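Long-range contacts in Rho guanine nucleotide exchange factor TIAM2 (Mus musculus, PDB 3A8P), which activates the Rho-family GTPase RAC1 by stimulating GDP-GTP exchange, linking extracellular signals to the cytoskeleton, the PHCCEx piece being a protein- and membrane-binding module: residues V11-W16 with E113-A118; H90-S95 with Y102-T107; R138-Q143 with C200-L205; F191-F196 with K214-A219. One frame throughout, in Å; residues are numbered along the deposited sequence.

Contact 1: residues V11-W16 with E113-A118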
loop_
_atom_site.group_PDB
_atom_site.type_symbol
_atom_site.label_atom_id
_atom_site.label_comp_id
_atom_site.label_asym_id
_atom_site.label_seq_id
_atom_site.Cartn_x
_atom_site.Cartn_y
_atom_site.Cartn_z
ATOM N N VAL A 11 5.797 16.325 16.461
ATOM C CA VAL A 11 4.516 15.726 16.123
ATOM C C VAL A 11 3.835 16.433 14.959
ATOM O O VAL A 11 3.597 17.639 15.001
ATOM C CB VAL A 11 3.565 15.744 17.334
ATOM C CG1 VAL A 11 2.149 15.409 16.893
ATOM C CG2 VAL A 11 4.049 14.748 18.380
ATOM N N ARG A 12 3.518 15.666 13.924
ATOM C CA ARG A 12 2.856 16.189 12.739
ATOM C C ARG A 12 1.349 16.231 12.969
ATOM O O ARG A 12 0.657 17.122 12.484
ATOM C CB ARG A 12 3.178 15.297 11.533
ATOM C CG ARG A 12 2.423 15.650 10.256
ATOM C CD ARG A 12 2.767 14.679 9.134
ATOM N NE ARG A 12 4.139 14.832 8.654
ATOM C CZ ARG A 12 4.534 15.785 7.816
ATOM N NH1 ARG A 12 3.659 16.673 7.359
ATOM N NH2 ARG A 12 5.803 15.849 7.427
ATOM N N LYS A 13 0.848 15.255 13.712
ATOM C CA LYS A 13 -0.574 15.178 14.002
ATOM C C LYS A 13 -0.803 14.256 15.187
ATOM O O LYS A 13 0.006 13.362 15.451
ATOM C CB LYS A 13 -1.340 14.641 12.792
ATOM C CG LYS A 13 -2.836 14.854 12.905
ATOM C CD LYS A 13 -3.576 14.317 11.704
ATOM C CE LYS A 13 -5.002 14.821 11.685
ATOM N NZ LYS A 13 -5.719 14.547 12.956
ATOM N N ALA A 14 -1.910 14.472 15.888
ATOM C CA ALA A 14 -2.252 13.671 17.054
ATOM C C ALA A 14 -3.767 13.671 17.259
ATOM O O ALA A 14 -4.433 14.654 16.953
ATOM C CB ALA A 14 -1.550 14.235 18.287
ATOM N N GLY A 15 -4.312 12.572 17.768
ATOM C CA GLY A 15 -5.746 12.523 17.984
ATOM C C GLY A 15 -6.243 11.131 18.294
ATOM O O GLY A 15 -5.531 10.151 18.067
ATOM N N TRP A 16 -7.463 11.039 18.819
ATOM C CA TRP A 16 -8.052 9.749 19.161
ATOM C C TRP A 16 -8.384 8.953 17.912
ATOM O O TRP A 16 -8.898 9.494 16.933
ATOM C CB TRP A 16 -9.346 9.923 19.959
ATOM C CG TRP A 16 -9.177 10.394 21.372
ATOM C CD1 TRP A 16 -9.484 11.628 21.870
ATOM C CD2 TRP A 16 -8.708 9.620 22.479
ATOM N NE1 TRP A 16 -9.240 11.668 23.223
ATOM C CE2 TRP A 16 -8.762 10.449 23.623
ATOM C CE3 TRP A 16 -8.247 8.303 22.617
ATOM C CZ2 TRP A 16 -8.375 10.004 24.890
ATOM C CZ3 TRP A 16 -7.862 7.860 23.882
ATOM C CH2 TRP A 16 -7.930 8.711 24.998
ATOM N N GLU A 113 -9.530 12.785 6.513
ATOM C CA GLU A 113 -8.743 13.406 5.456
ATOM C C GLU A 113 -7.457 13.995 6.006
ATOM O O GLU A 113 -6.416 13.937 5.355
ATOM C CB GLU A 113 -9.548 14.501 4.752
ATOM C CG GLU A 113 -10.655 13.970 3.867
ATOM C CD GLU A 113 -11.604 15.060 3.417
ATOM O OE1 GLU A 113 -11.134 16.193 3.182
ATOM O OE2 GLU A 113 -12.814 14.782 3.291
ATOM N N ASN A 114 -7.526 14.569 7.202
ATOM C CA ASN A 114 -6.339 15.152 7.804
ATOM C C ASN A 114 -5.294 14.075 8.115
ATOM O O ASN A 114 -4.095 14.309 7.944
ATOM C CB ASN A 114 -6.700 15.929 9.077
ATOM C CG ASN A 114 -7.457 17.215 8.782
ATOM O OD1 ASN A 114 -7.361 17.759 7.687
ATOM N ND2 ASN A 114 -8.198 17.712 9.766
ATOM N N TRP A 115 -5.753 12.905 8.565
ATOM C CA TRP A 115 -4.861 11.789 8.889
ATOM C C TRP A 115 -4.203 11.231 7.634
ATOM O O TRP A 115 -2.993 10.980 7.606
ATOM C CB TRP A 115 -5.631 10.662 9.582
ATOM C CG TRP A 115 -5.709 10.816 11.074
ATOM C CD1 TRP A 115 -6.807 11.147 11.812
ATOM C CD2 TRP A 115 -4.629 10.654 12.007
ATOM N NE1 TRP A 115 -6.480 11.201 13.150
ATOM C CE2 TRP A 115 -5.151 10.903 13.298
ATOM C CE3 TRP A 115 -3.271 10.323 11.875
ATOM C CZ2 TRP A 115 -4.363 10.830 14.456
ATOM C CZ3 TRP A 115 -2.482 10.250 13.028
ATOM C CH2 TRP A 115 -3.035 10.503 14.303
ATOM N N VAL A 116 -5.010 11.029 6.599
ATOM C CA VAL A 116 -4.500 10.511 5.341
ATOM C C VAL A 116 -3.447 11.465 4.788
ATOM O O VAL A 116 -2.373 11.037 4.376
ATOM C CB VAL A 116 -5.641 10.338 4.299
ATOM C CG1 VAL A 116 -5.057 10.093 2.903
ATOM C CG2 VAL A 116 -6.515 9.173 4.697
ATOM N N THR A 117 -3.761 12.757 4.789
ATOM C CA THR A 117 -2.838 13.764 4.284
ATOM C C THR A 117 -1.540 13.759 5.094
ATOM O O THR A 117 -0.439 13.796 4.535
ATOM C CB THR A 117 -3.474 15.177 4.351
ATOM O OG1 THR A 117 -4.621 15.226 3.493
ATOM C CG2 THR A 117 -2.464 16.255 3.919
ATOM N N ALA A 118 -1.683 13.708 6.416
ATOM C CA ALA A 118 -0.541 13.701 7.324
ATOM C C ALA A 118 0.386 12.500 7.092
ATOM O O ALA A 118 1.594 12.662 6.932
ATOM C CB ALA A 118 -1.036 13.723 8.795
HETATM O O HOH W 1 -8.271 16.419 12.299
HETATM O O HOH W 2 -8.227 11.617 15.367
#

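Contact 2: residues H90-S95 with Y102-T107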
loop_
_atom_site.group_PDB
_atom_site.type_symbol
_atom_site.label_atom_id
_atom_site.label_comp_id
_atom_site.label_asym_id
_atom_site.label_seq_id
_atom_site.Cartn_x
_atom_site.Cartn_y
_atom_site.Cartn_z
ATOM N N HIS A 90 -16.102 6.873 8.775
ATOM C CA HIS A 90 -14.800 7.504 8.968
ATOM C C HIS A 90 -13.648 6.508 9.128
ATOM O O HIS A 90 -12.628 6.804 9.762
ATOM C CB HIS A 90 -14.873 8.443 10.177
ATOM C CG HIS A 90 -16.100 9.297 10.182
ATOM N ND1 HIS A 90 -16.803 9.586 11.333
ATOM C CD2 HIS A 90 -16.779 9.887 9.168
ATOM C CE1 HIS A 90 -17.864 10.313 11.025
ATOM N NE2 HIS A 90 -17.872 10.509 9.718
ATOM N N VAL A 91 -13.808 5.331 8.533
ATOM C CA VAL A 91 -12.771 4.317 8.597
ATOM C C VAL A 91 -11.754 4.524 7.473
ATOM O O VAL A 91 -12.120 4.912 6.361
ATOM C CB VAL A 91 -13.359 2.890 8.426
ATOM C CG1 VAL A 91 -12.219 1.877 8.298
ATOM C CG2 VAL A 91 -14.274 2.537 9.600
ATOM N N PHE A 92 -10.477 4.315 7.774
ATOM C CA PHE A 92 -9.449 4.382 6.746
ATOM C C PHE A 92 -8.518 3.202 6.956
ATOM O O PHE A 92 -8.475 2.615 8.046
ATOM C CB PHE A 92 -8.673 5.715 6.703
ATOM C CG PHE A 92 -7.985 6.105 7.981
ATOM C CD1 PHE A 92 -8.652 6.862 8.942
ATOM C CD2 PHE A 92 -6.625 5.837 8.162
ATOM C CE1 PHE A 92 -7.974 7.361 10.060
ATOM C CE2 PHE A 92 -5.936 6.329 9.273
ATOM C CZ PHE A 92 -6.611 7.095 10.224
ATOM N N CYS A 93 -7.778 2.857 5.912
ATOM C CA CYS A 93 -6.919 1.692 5.953
ATOM C C CYS A 93 -5.472 1.962 5.588
ATOM O O CYS A 93 -5.182 2.535 4.543
ATOM C CB CYS A 93 -7.502 0.636 5.003
ATOM S SG CYS A 93 -6.686 -0.969 5.043
ATOM N N LEU A 94 -4.561 1.542 6.458
ATOM C CA LEU A 94 -3.140 1.713 6.187
ATOM C C LEU A 94 -2.483 0.368 5.918
ATOM O O LEU A 94 -2.636 -0.577 6.692
ATOM C CB LEU A 94 -2.421 2.384 7.360
ATOM C CG LEU A 94 -0.931 2.666 7.093
ATOM C CD1 LEU A 94 -0.498 3.910 7.851
ATOM C CD2 LEU A 94 -0.080 1.456 7.486
ATOM N N SER A 95 -1.773 0.286 4.800
ATOM C CA SER A 95 -1.040 -0.919 4.451
ATOM C C SER A 95 0.417 -0.465 4.416
ATOM O O SER A 95 0.761 0.481 3.696
ATOM C CB SER A 95 -1.490 -1.483 3.088
ATOM O OG SER A 95 -1.508 -0.509 2.066
ATOM N N TYR A 102 -3.888 -2.389 8.267
ATOM C CA TYR A 102 -4.541 -1.928 9.489
ATOM C C TYR A 102 -5.759 -1.060 9.208
ATOM O O TYR A 102 -5.823 -0.368 8.194
ATOM C CB TYR A 102 -3.559 -1.097 10.319
ATOM C CG TYR A 102 -2.261 -1.800 10.638
ATOM C CD1 TYR A 102 -2.151 -2.639 11.745
ATOM C CD2 TYR A 102 -1.149 -1.638 9.818
ATOM C CE1 TYR A 102 -0.958 -3.299 12.032
ATOM C CE2 TYR A 102 0.041 -2.294 10.091
ATOM C CZ TYR A 102 0.132 -3.123 11.198
ATOM O OH TYR A 102 1.316 -3.779 11.457
ATOM N N LEU A 103 -6.717 -1.101 10.125
ATOM C CA LEU A 103 -7.913 -0.291 10.016
ATOM C C LEU A 103 -7.882 0.749 11.126
ATOM O O LEU A 103 -7.381 0.486 12.220
ATOM C CB LEU A 103 -9.168 -1.151 10.155
ATOM C CG LEU A 103 -9.486 -2.066 8.970
ATOM C CD1 LEU A 103 -10.787 -2.806 9.253
ATOM C CD2 LEU A 103 -9.600 -1.252 7.687
ATOM N N PHE A 104 -8.398 1.931 10.819
ATOM C CA PHE A 104 -8.478 3.041 11.758
ATOM C C PHE A 104 -9.836 3.712 11.573
ATOM O O PHE A 104 -10.408 3.679 10.484
ATOM C CB PHE A 104 -7.404 4.099 11.464
ATOM C CG PHE A 104 -6.005 3.673 11.788
ATOM C CD1 PHE A 104 -5.516 3.775 13.086
ATOM C CD2 PHE A 104 -5.161 3.194 10.790
ATOM C CE1 PHE A 104 -4.207 3.411 13.389
ATOM C CE2 PHE A 104 -3.849 2.826 11.079
ATOM C CZ PHE A 104 -3.370 2.935 12.380
ATOM N N GLN A 105 -10.357 4.317 12.632
ATOM C CA GLN A 105 -11.608 5.041 12.521
ATOM C C GLN A 105 -11.376 6.422 13.099
ATOM O O GLN A 105 -11.110 6.564 14.294
ATOM C CB GLN A 105 -12.743 4.358 13.282
ATOM C CG GLN A 105 -13.988 5.257 13.358
ATOM C CD GLN A 105 -15.164 4.606 14.059
ATOM O OE1 GLN A 105 -14.991 3.843 15.002
ATOM N NE2 GLN A 105 -16.373 4.926 13.606
ATOM N N ALA A 106 -11.447 7.432 12.240
ATOM C CA ALA A 106 -11.246 8.808 12.651
ATOM C C ALA A 106 -12.501 9.302 13.365
ATOM O O ALA A 106 -13.452 8.543 13.544
ATOM C CB ALA A 106 -10.956 9.667 11.443
ATOM N N THR A 107 -12.511 10.570 13.755
ATOM C CA THR A 107 -13.657 11.129 14.472
ATOM C C THR A 107 -14.639 11.831 13.544
ATOM O O THR A 107 -15.733 12.205 13.958
ATOM C CB THR A 107 -13.207 12.135 15.543
ATOM O OG1 THR A 107 -12.657 13.295 14.907
ATOM C CG2 THR A 107 -12.149 11.512 16.445
#

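Contact 3: residues R138-Q143 with C200-L205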
loop_
_atom_site.group_PDB
_atom_site.type_symbol
_atom_site.label_atom_id
_atom_site.label_comp_id
_atom_site.label_asym_id
_atom_site.label_seq_id
_atom_site.Cartn_x
_atom_site.Cartn_y
_atom_site.Cartn_z
ATOM N N ARG A 138 8.958 17.298 -7.188
ATOM C CA ARG A 138 9.705 17.009 -8.410
ATOM C C ARG A 138 10.194 15.566 -8.425
ATOM O O ARG A 138 10.197 14.921 -9.469
ATOM C CB ARG A 138 10.904 17.949 -8.538
ATOM C CG ARG A 138 11.676 17.792 -9.832
ATOM C CD ARG A 138 12.924 18.662 -9.811
ATOM N NE ARG A 138 13.596 18.701 -11.108
ATOM C CZ ARG A 138 14.750 19.322 -11.331
ATOM N NH1 ARG A 138 15.367 19.958 -10.342
ATOM N NH2 ARG A 138 15.285 19.314 -12.545
ATOM N N LEU A 139 10.625 15.068 -7.269
ATOM C CA LEU A 139 11.093 13.692 -7.173
ATOM C C LEU A 139 9.919 12.744 -7.462
ATOM O O LEU A 139 10.054 11.785 -8.219
ATOM C CB LEU A 139 11.661 13.419 -5.775
ATOM C CG LEU A 139 11.922 11.945 -5.423
ATOM C CD1 LEU A 139 12.941 11.344 -6.389
ATOM C CD2 LEU A 139 12.413 11.840 -3.988
ATOM N N LEU A 140 8.764 13.035 -6.868
ATOM C CA LEU A 140 7.573 12.217 -7.057
ATOM C C LEU A 140 7.147 12.176 -8.517
ATOM O O LEU A 140 6.823 11.111 -9.046
ATOM C CB LEU A 140 6.419 12.745 -6.203
ATOM C CG LEU A 140 6.616 12.678 -4.691
ATOM C CD1 LEU A 140 5.348 13.185 -3.998
ATOM C CD2 LEU A 140 6.924 11.255 -4.270
ATOM N N LYS A 141 7.145 13.337 -9.164
ATOM C CA LYS A 141 6.764 13.412 -10.564
ATOM C C LYS A 141 7.767 12.668 -11.433
ATOM O O LYS A 141 7.392 11.977 -12.385
ATOM C CB LYS A 141 6.657 14.870 -11.010
ATOM C CG LYS A 141 5.439 15.566 -10.445
ATOM C CD LYS A 141 5.288 16.969 -10.995
ATOM C CE LYS A 141 3.979 17.582 -10.538
ATOM N NZ LYS A 141 3.802 18.964 -11.061
ATOM N N SER A 142 9.041 12.802 -11.096
ATOM C CA SER A 142 10.087 12.126 -11.842
ATOM C C SER A 142 9.872 10.616 -11.712
ATOM O O SER A 142 10.029 9.869 -12.675
ATOM C CB SER A 142 11.461 12.517 -11.292
ATOM O OG SER A 142 12.500 11.912 -12.043
ATOM N N GLN A 143 9.505 10.173 -10.515
ATOM C CA GLN A 143 9.259 8.761 -10.269
ATOM C C GLN A 143 8.086 8.235 -11.096
ATOM O O GLN A 143 8.189 7.174 -11.712
ATOM C CB GLN A 143 8.980 8.517 -8.787
ATOM C CG GLN A 143 10.209 8.534 -7.903
ATOM C CD GLN A 143 11.122 7.358 -8.161
ATOM O OE1 GLN A 143 11.826 7.313 -9.165
ATOM N NE2 GLN A 143 11.113 6.392 -7.253
ATOM N N CYS A 200 -0.497 9.040 -4.689
ATOM C CA CYS A 200 -1.136 9.317 -3.408
ATOM C C CYS A 200 -0.329 10.392 -2.695
ATOM O O CYS A 200 -0.894 11.338 -2.147
ATOM C CB CYS A 200 -1.187 8.063 -2.530
ATOM S SG CYS A 200 -2.422 6.821 -2.986
ATOM N N TYR A 201 0.994 10.243 -2.691
ATOM C CA TYR A 201 1.857 11.224 -2.037
ATOM C C TYR A 201 1.689 12.589 -2.710
ATOM O O TYR A 201 1.471 13.596 -2.040
ATOM C CB TYR A 201 3.329 10.778 -2.081
ATOM C CG TYR A 201 3.632 9.511 -1.286
ATOM C CD1 TYR A 201 2.626 8.848 -0.568
ATOM C CD2 TYR A 201 4.918 8.969 -1.264
ATOM C CE1 TYR A 201 2.894 7.680 0.145
ATOM C CE2 TYR A 201 5.199 7.795 -0.546
ATOM C CZ TYR A 201 4.182 7.158 0.152
ATOM O OH TYR A 201 4.445 6.004 0.858
ATOM N N LEU A 202 1.769 12.619 -4.034
ATOM C CA LEU A 202 1.606 13.873 -4.764
ATOM C C LEU A 202 0.262 14.542 -4.477
ATOM O O LEU A 202 0.197 15.750 -4.266
ATOM C CB LEU A 202 1.732 13.635 -6.270
ATOM C CG LEU A 202 3.151 13.654 -6.848
ATOM C CD1 LEU A 202 3.163 12.994 -8.230
ATOM C CD2 LEU A 202 3.649 15.105 -6.924
ATOM N N ALA A 203 -0.810 13.759 -4.473
ATOM C CA ALA A 203 -2.126 14.320 -4.232
ATOM C C ALA A 203 -2.213 14.900 -2.829
ATOM O O ALA A 203 -2.764 15.982 -2.640
ATOM C CB ALA A 203 -3.201 13.264 -4.432
ATOM N N SER A 204 -1.661 14.189 -1.851
ATOM C CA SER A 204 -1.712 14.663 -0.479
ATOM C C SER A 204 -0.874 15.910 -0.250
ATOM O O SER A 204 -1.210 16.727 0.598
ATOM C CB SER A 204 -1.293 13.555 0.495
ATOM O OG SER A 204 -2.360 12.632 0.692
ATOM N N LEU A 205 0.213 16.062 -0.999
ATOM C CA LEU A 205 1.054 17.245 -0.849
ATOM C C LEU A 205 0.480 18.454 -1.588
ATOM O O LEU A 205 0.749 19.593 -1.212
ATOM C CB LEU A 205 2.468 16.986 -1.374
ATOM C CG LEU A 205 3.446 16.149 -0.550
ATOM C CD1 LEU A 205 4.802 16.172 -1.229
ATOM C CD2 LEU A 205 3.556 16.703 0.860
#

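Contact 4: residues F191-F196 with K214-A219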
loop_
_atom_site.group_PDB
_atom_site.type_symbol
_atom_site.label_atom_id
_atom_site.label_comp_id
_atom_site.label_asym_id
_atom_site.label_seq_id
_atom_site.Cartn_x
_atom_site.Cartn_y
_atom_site.Cartn_z
ATOM N N PHE A 191 5.194 -2.200 -10.211
ATOM C CA PHE A 191 5.337 -0.872 -10.807
ATOM C C PHE A 191 4.036 -0.096 -10.684
ATOM O O PHE A 191 4.051 1.091 -10.364
ATOM C CB PHE A 191 5.761 -0.945 -12.282
ATOM C CG PHE A 191 7.143 -1.513 -12.489
ATOM C CD1 PHE A 191 8.164 -1.253 -11.578
ATOM C CD2 PHE A 191 7.420 -2.316 -13.593
ATOM C CE1 PHE A 191 9.451 -1.791 -11.762
ATOM C CE2 PHE A 191 8.698 -2.858 -13.790
ATOM C CZ PHE A 191 9.714 -2.595 -12.874
ATOM N N HIS A 192 2.918 -0.770 -10.941
ATOM C CA HIS A 192 1.604 -0.144 -10.835
ATOM C C HIS A 192 1.338 0.256 -9.388
ATOM O O HIS A 192 0.721 1.288 -9.130
ATOM C CB HIS A 192 0.506 -1.112 -11.294
ATOM C CG HIS A 192 0.331 -1.170 -12.778
ATOM N ND1 HIS A 192 -0.283 -0.165 -13.492
ATOM C CD2 HIS A 192 0.687 -2.113 -13.683
ATOM C CE1 HIS A 192 -0.301 -0.487 -14.773
ATOM N NE2 HIS A 192 0.281 -1.664 -14.915
ATOM N N MET A 193 1.799 -0.567 -8.449
ATOM C CA MET A 193 1.588 -0.283 -7.038
ATOM C C MET A 193 2.408 0.948 -6.650
ATOM O O MET A 193 1.907 1.847 -5.968
ATOM C CB MET A 193 1.978 -1.499 -6.185
ATOM C CG MET A 193 1.688 -1.354 -4.691
ATOM S SD MET A 193 -0.052 -1.030 -4.295
ATOM C CE MET A 193 -0.813 -2.569 -4.885
ATOM N N ASP A 194 3.659 0.995 -7.099
ATOM C CA ASP A 194 4.521 2.133 -6.805
ATOM C C ASP A 194 3.951 3.396 -7.446
ATOM O O ASP A 194 3.974 4.470 -6.845
ATOM C CB ASP A 194 5.949 1.890 -7.311
ATOM C CG ASP A 194 6.697 0.847 -6.486
ATOM O OD1 ASP A 194 6.449 0.764 -5.264
ATOM O OD2 ASP A 194 7.541 0.120 -7.055
ATOM N N LEU A 195 3.438 3.266 -8.666
ATOM C CA LEU A 195 2.862 4.413 -9.363
ATOM C C LEU A 195 1.678 4.973 -8.561
ATOM O O LEU A 195 1.544 6.188 -8.393
ATOM C CB LEU A 195 2.401 4.005 -10.769
ATOM C CG LEU A 195 1.757 5.098 -11.636
ATOM C CD1 LEU A 195 2.737 6.246 -11.822
ATOM C CD2 LEU A 195 1.352 4.525 -12.991
ATOM N N PHE A 196 0.824 4.084 -8.063
ATOM C CA PHE A 196 -0.337 4.507 -7.281
ATOM C C PHE A 196 0.119 5.224 -6.005
ATOM O O PHE A 196 -0.402 6.286 -5.648
ATOM C CB PHE A 196 -1.192 3.294 -6.912
ATOM C CG PHE A 196 -2.483 3.649 -6.222
ATOM C CD1 PHE A 196 -3.579 4.097 -6.954
ATOM C CD2 PHE A 196 -2.605 3.528 -4.843
ATOM C CE1 PHE A 196 -4.781 4.418 -6.319
ATOM C CE2 PHE A 196 -3.799 3.848 -4.198
ATOM C CZ PHE A 196 -4.889 4.293 -4.938
ATOM N N LYS A 214 -9.788 2.008 -8.181
ATOM C CA LYS A 214 -10.309 1.060 -9.162
ATOM C C LYS A 214 -9.338 0.887 -10.321
ATOM O O LYS A 214 -9.252 -0.191 -10.908
ATOM C CB LYS A 214 -11.655 1.541 -9.708
ATOM C CG LYS A 214 -12.731 1.663 -8.663
ATOM C CD LYS A 214 -13.045 0.312 -8.047
ATOM C CE LYS A 214 -14.326 0.381 -7.231
ATOM N NZ LYS A 214 -15.419 0.938 -8.071
ATOM N N SER A 215 -8.618 1.959 -10.649
ATOM C CA SER A 215 -7.655 1.928 -11.746
ATOM C C SER A 215 -6.464 1.031 -11.406
ATOM O O SER A 215 -5.876 0.403 -12.287
ATOM C CB SER A 215 -7.172 3.349 -12.066
ATOM O OG SER A 215 -8.265 4.197 -12.399
ATOM N N LEU A 216 -6.098 0.978 -10.130
ATOM C CA LEU A 216 -4.997 0.121 -9.711
ATOM C C LEU A 216 -5.456 -1.347 -9.676
ATOM O O LEU A 216 -4.735 -2.246 -10.104
ATOM C CB LEU A 216 -4.499 0.531 -8.322
ATOM C CG LEU A 216 -3.479 -0.408 -7.673
ATOM C CD1 LEU A 216 -2.275 -0.622 -8.596
ATOM C CD2 LEU A 216 -3.040 0.175 -6.347
ATOM N N LEU A 217 -6.664 -1.590 -9.182
ATOM C CA LEU A 217 -7.154 -2.962 -9.099
ATOM C C LEU A 217 -7.344 -3.611 -10.469
ATOM O O LEU A 217 -7.416 -4.832 -10.582
ATOM C CB LEU A 217 -8.450 -3.010 -8.288
ATOM C CG LEU A 217 -8.251 -2.726 -6.794
ATOM C CD1 LEU A 217 -9.577 -2.856 -6.061
ATOM C CD2 LEU A 217 -7.234 -3.705 -6.218
ATOM N N ALA A 218 -7.405 -2.790 -11.511
ATOM C CA ALA A 218 -7.559 -3.294 -12.860
ATOM C C ALA A 218 -6.259 -3.943 -13.325
ATOM O O ALA A 218 -6.240 -4.653 -14.323
ATOM C CB ALA A 218 -7.934 -2.157 -13.795
ATOM N N ALA A 219 -5.178 -3.695 -12.590
ATOM C CA ALA A 219 -3.860 -4.233 -12.923
ATOM C C ALA A 219 -3.536 -5.529 -12.170
ATOM O O ALA A 219 -2.501 -6.161 -12.406
ATOM C CB ALA A 219 -2.790 -3.179 -12.629
#

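Contact 1: residues V11-W16 with E113-A118
In the PH domain, the C-terminal helix caps one end of the curled beta barrel, and here Lys13 of the first strand meets Trp115 and Asn114 of that helix. The N-to-C directions of the local strand and helix axes differ by 142°, nearer antiparallel than parallel, with 9.6 Å at closest approach. The lysine leaves its backbone with CG anti to the N (chi1 -166°); the extended chain carries CD and CE over one face of the indole, and the bend at the last torsion (chi4 -53°) sets NZ over the five-membered ring. Lys13 NZ stands 3.7 Å from the centroid of that ring of Trp115, a cation-pi contact, and Lys13 CE follows with a CH-pi contact almost on the ring normal. Lys13 CE also presses on Asn114 CB at 3.3 Å, the side chains crossing at about a right angle. At the indole edge, Trp115 CZ2 lies 3.7 Å from Gly15 N. Ala118 CB lies 3.9 Å from Lys13 CD, and Arg12 CD reaches Ala118 O at 3.2 Å. One water accepts from both Lys13 NZ and Asn114 ND2; another, in the indole plane, accepts from Trp115 NE1 and donates to Trp16 O. Lys13 NZ forms a salt bridge with Asp111. Carboxylate, water and indole face thus hold the ammonium, probably favouring its charged form, while water satisfies the buried indole N-H.

Contact 2: residues H90-S95 with Y102-T107
Phe92 carries CG between its backbone N and carbonyl carbon (chi1 57°), whereas Phe104 has CG anti to the carbonyl carbon (chi1 -71°), and together these torsions set the first ring over the beta carbon of the second. Phe104 CB sits 3.4 Å from the centroid of the Phe92 ring as a CH-pi contact, offset toward the rim, with CZ the nearest ring atom. The two ring planes are near parallel, at 20°, but slid apart, barely overlapping. Ala106 CB meets the edge of the Phe92 ring at CE1, while Leu94 CB lies 4.0 Å from Phe104 CE2 at the edge of that ring. Leu94 and Tyr102 run side by side and touch through their CD2 atoms. Apart from Ala106, which follows the second strand, these residues belong to the beta hairpin of strands 91-95 and 101-105 in the PH domain. Phe92-Phe104 and Leu94-Tyr102 are its antiparallel hydrogen-bonded pairs, Val91-Gln105 and Cys93-Leu103 its non-hydrogen-bonded ones. The bond from Tyr102 N to Leu94 O is 2.7 Å, and a further bond from Ala106 N to His90 O, 2.8 Å, extends the ladder past the strands. On the face bearing Val91, Cys93 and Leu103, Leu103 CD2 touches both Cys93 CB, 3.9 Å away, and Val91 CG1. On the other face helix 109-130 covers Phe92 and Leu94 through Leu112 and Ile119, and Phe104 meets Phe19 of strand 11-26.

Contact 3: residues R138-Q143 with C200-L205
The Tyr201 ring takes Leu140 CD2 at its edge, near the ring plane, while the other methyl of the same leucine, CD1, rests 3.7 Å from Tyr201 CB. Beyond the beta carbon the tyrosine leads away from helix 138-143, and its hydroxyl is hydrogen-bonded to Ser77 O and to Arg197. The contact itself is carried by aliphatic groups. Leu140 and Leu202 slide past each other in opposite directions, so that Leu140 CB comes against Leu202 CG at 3.5 Å, tighter than usual for two carbons, and Leu140 CD1 reaches that same CG at 3.6 Å. The CG of Leu140 is anti to its carbonyl carbon (chi1 -64°), and with chi2 at -177° CD1 is carried across to the backbone of the partner helix, where it lies 3.6 Å from Leu202 N. Leu205 CD1 meets Leu140 CD1 at 4.1 Å. On the flank, Lys141 crosses Leu202 at about a right angle and lays its CG 4.0 Å from Leu202 CD2, its chain continuing fully extended. With Leu202 cut back to an alanine, Leu140 CB and the aliphatic root of Lys141 would probably lose their neighbour, opening a gap. The local axes make 147° at a closest approach of 9.8 Å, an antiparallel helix pair joined by apolar packing near one end of the long hairpin of helices 136-165 and 171-206. Val137 and Thr144 also touch Leu202, while Cys123 and Ser121 of the PH-domain helix 109-130 touch Tyr201 and Leu205, bringing the hairpin against that domain.

Contact 4: residues F191-F196 with K214-A219
His192 begins the contact by offering one ring face to Ala219 CB, which lies 3.8 Å from the ring centroid, 15° off the normal, in a CH-pi contact. The same residue meets Leu216 CD1 twice, with its carbonyl O at 3.6 Å and its CB at 3.9 Å. A glycine here would remove the ring over Ala219 and the CB beside Leu216, and would probably leave the Ala219 methyl without the imidazole face it rests on. Next, Met193 bends at chi2 and chi3 to bring its SD and CE each to 3.8 Å from Leu216 CD2. One turn on, Phe196 has CG anti to the backbone N (chi1 -174°), which turns its ring toward the short helix; Leu216 CD2 sits over a face of the Phe196 ring as a CH-pi contact, nearest to Phe196 CG at 3.5 Å. One Leu216 methyl thus lies on the His192 backbone, the other on Met193 and Phe196. The contact fastens helix 213-217 of the CC-Ex region to the part of helix 171-206 predicted as coiled coil. Phe239 of helix 236-245 touches Met193 and Leu216, while Ile78 and Gln80 of the PH-domain strand 78-81 touch Met193 and Phe196.

Contacts 1 and 2 lie within the PH domain, their centres 11 Å apart, and share its sheet: strands 11-26 and 101-105 are neighbours, and Trp115 CB packs on Phe92 CZ at 3.8 Å. Along the chain, contact 2 falls between the two halves of contact 1. Contacts 3 and 4 come later, 15 Å apart between centres, and both use helix 171-206, their segments alternating in sequence. Contact 1 also touches contact 3, where Thr117 CG2 of helix 109-130 meets Ser204 O, whereas contacts 2 and 4 stay about 7 Å apart at their nearest atoms. The PH domain and the helical CC-Ex region are thereby packed together, consistent with a single PHCCEx module.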